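PhiAB6 tailspike (Unidentified phage, PDB 5JS4) probably serves as the trimeric, beta-helical host-recognition spike of a phage and fragments the exopolysaccharide of Acinetobacter baumannii. Local coordinates at residues R568-A573 against Q579-D584. Numbering follows the deposited sequence.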
loop_
_atom_site.group_PDB
_atom_site.type_symbol
_atom_site.label_atom_id
_atom_site.label_comp_id
_atom_site.label_asym_id
_atom_site.label_seq_id
_atom_site.Cartn_x
_atom_site.Cartn_y
_atom_site.Cartn_z
ATOM N N ARG A 568 9.402 25.385 17.082
ATOM C CA ARG A 568 10.690 25.863 16.608
ATOM C C ARG A 568 10.569 26.162 15.125
ATOM O O ARG A 568 9.939 25.415 14.379
ATOM C CB ARG A 568 11.789 24.838 16.860
ATOM C CG ARG A 568 11.917 24.418 18.317
ATOM C CD ARG A 568 13.288 23.828 18.599
ATOM N NE ARG A 568 13.575 22.694 17.728
ATOM C CZ ARG A 568 14.787 22.171 17.536
ATOM N NH1 ARG A 568 15.852 22.671 18.156
ATOM N NH2 ARG A 568 14.937 21.138 16.718
ATOM N N ARG A 569 11.169 27.267 14.705
ATOM C CA ARG A 569 11.035 27.727 13.332
ATOM C C ARG A 569 12.351 28.308 12.857
ATOM O O ARG A 569 12.978 29.086 13.573
ATOM C CB ARG A 569 9.930 28.775 13.245
ATOM C CG ARG A 569 9.715 29.356 11.860
ATOM C CD ARG A 569 8.351 30.019 11.767
ATOM N NE ARG A 569 8.309 31.031 10.716
ATOM C CZ ARG A 569 7.243 31.770 10.429
ATOM N NH1 ARG A 569 6.105 31.600 11.092
ATOM N NH2 ARG A 569 7.314 32.672 9.460
ATOM N N VAL A 570 12.766 27.929 11.651
ATOM C CA VAL A 570 13.994 28.479 11.072
ATOM C C VAL A 570 13.809 29.971 10.806
ATOM O O VAL A 570 12.815 30.385 10.203
ATOM C CB VAL A 570 14.436 27.730 9.791
ATOM C CG1 VAL A 570 13.421 27.877 8.665
ATOM C CG2 VAL A 570 15.812 28.204 9.339
ATOM N N ILE A 571 14.749 30.780 11.294
ATOM C CA ILE A 571 14.685 32.233 11.102
ATOM C C ILE A 571 15.969 32.838 10.534
ATOM O O ILE A 571 16.014 34.029 10.247
ATOM C CB ILE A 571 14.308 32.968 12.410
ATOM C CG1 ILE A 571 15.365 32.758 13.503
ATOM C CG2 ILE A 571 12.932 32.519 12.892
ATOM C CD1 ILE A 571 15.238 33.731 14.653
ATOM N N GLY A 572 17.008 32.022 10.383
ATOM C CA GLY A 572 18.294 32.513 9.907
ATOM C C GLY A 572 19.383 31.478 10.071
ATOM O O GLY A 572 19.112 30.276 10.083
ATOM N N ALA A 573 20.619 31.958 10.200
ATOM C CA ALA A 573 21.790 31.102 10.356
ATOM C C ALA A 573 22.568 31.498 11.595
ATOM O O ALA A 573 22.571 32.666 11.981
ATOM C CB ALA A 573 22.692 31.223 9.140
ATOM N N GLN A 579 21.596 26.296 9.969
ATOM C CA GLN A 579 20.242 26.783 10.230
ATOM C C GLN A 579 20.044 27.059 11.713
ATOM O O GLN A 579 20.436 26.250 12.554
ATOM C CB GLN A 579 19.209 25.750 9.793
ATOM C CG GLN A 579 19.104 25.580 8.292
ATOM C CD GLN A 579 18.077 24.538 7.892
ATOM O OE1 GLN A 579 17.546 23.809 8.736
ATOM N NE2 GLN A 579 17.787 24.465 6.602
ATOM N N TYR A 580 19.440 28.201 12.028
ATOM C CA TYR A 580 19.059 28.501 13.400
ATOM C C TYR A 580 17.546 28.409 13.528
ATOM O O TYR A 580 16.815 29.179 12.900
ATOM C CB TYR A 580 19.532 29.888 13.844
ATOM C CG TYR A 580 19.063 30.191 15.250
ATOM C CD1 TYR A 580 19.595 29.506 16.336
ATOM C CD2 TYR A 580 18.057 31.123 15.489
ATOM C CE1 TYR A 580 19.151 29.749 17.623
ATOM C CE2 TYR A 580 17.609 31.375 16.776
ATOM C CZ TYR A 580 18.157 30.687 17.837
ATOM O OH TYR A 580 17.712 30.932 19.112
ATOM N N LEU A 581 17.092 27.462 14.343
ATOM C CA LEU A 581 15.673 27.300 14.649
ATOM C C LEU A 581 15.385 27.978 15.984
ATOM O O LEU A 581 15.955 27.608 17.007
ATOM C CB LEU A 581 15.282 25.819 14.689
ATOM C CG LEU A 581 14.923 25.184 13.335
ATOM C CD1 LEU A 581 16.082 25.222 12.350
ATOM C CD2 LEU A 581 14.437 23.755 13.527
ATOM N N ALA A 582 14.515 28.985 15.955
ATOM C CA ALA A 582 14.139 29.741 17.146
ATOM C C ALA A 582 12.917 29.110 17.792
ATOM O O ALA A 582 12.070 28.548 17.102
ATOM C CB ALA A 582 13.844 31.182 16.777
ATOM N N SER A 583 12.821 29.239 19.112
ATOM C CA SER A 583 11.743 28.630 19.891
ATOM C C SER A 583 10.743 29.673 20.361
ATOM O O SER A 583 11.131 30.751 20.807
ATOM C CB SER A 583 12.318 27.904 21.108
ATOM O OG SER A 583 13.076 26.779 20.710
ATOM N N ASP A 584 9.456 29.343 20.278
ATOM C CA ASP A 584 8.425 30.223 20.806
ATOM C C ASP A 584 8.027 29.818 22.230
ATOM O O ASP A 584 8.553 28.847 22.797
ATOM C CB ASP A 584 7.230 30.335 19.832
ATOM C CG ASP A 584 6.197 29.223 19.977
ATOM O OD1 ASP A 584 6.462 28.180 20.609
ATOM O OD2 ASP A 584 5.078 29.414 19.438
#
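A beta hairpin on the C-terminal side of the beta-helix pairs R568-A573 with Q579-D584, and a beta bulge sets I571 and G572 together opposite Y580. R569 and A582 exchange two backbone bonds, R569 N to A582 O (2.9 Å) and A582 N to R569 O (2.8 Å). Beyond V570 the pattern changes: I571 N gives its hydrogen to Y580 O (3.1 Å) almost head-on to the carbonyl, whereas Y580 N reaches G572 O (2.9 Å), one residue further on.

The extra residue brings the I571 side chain round to the sheet face that carries Y580 and A582. Its CG1 sits between the backbone N and the carbonyl carbon (chi1 63°), and the chain then extends alongside the tyrosine. I571 CG1 lies 3.7 Å from Y580 CD2 at the ring edge, and CD1 goes on to meet A582 CB at 3.6 Å. On the opposite face of the sheet, L581 straddles two neighbours: its CD1 packs on V570 CB (3.9 Å), while CD2 lies over the rim of one face of the R568 guanidinium. The aliphatic part of R568 passes S583, with CG 3.6 Å from OG.

The arginine ends are used between subunits: R568 pairs with D553 and R569 with D584 of the second subunit, whose strand extends the sheet in parallel at these residues. Y580 also meets H598 edge-to-face, and both belong to a pocket occupied by malonic acid, probably a crystallisation component. The hairpin thus divides its chemistry: backbone bonds join its strands, arginine charges tie it into the trimer, and the bulge places an apolar isoleucine flank along the edge of the pocket tyrosine.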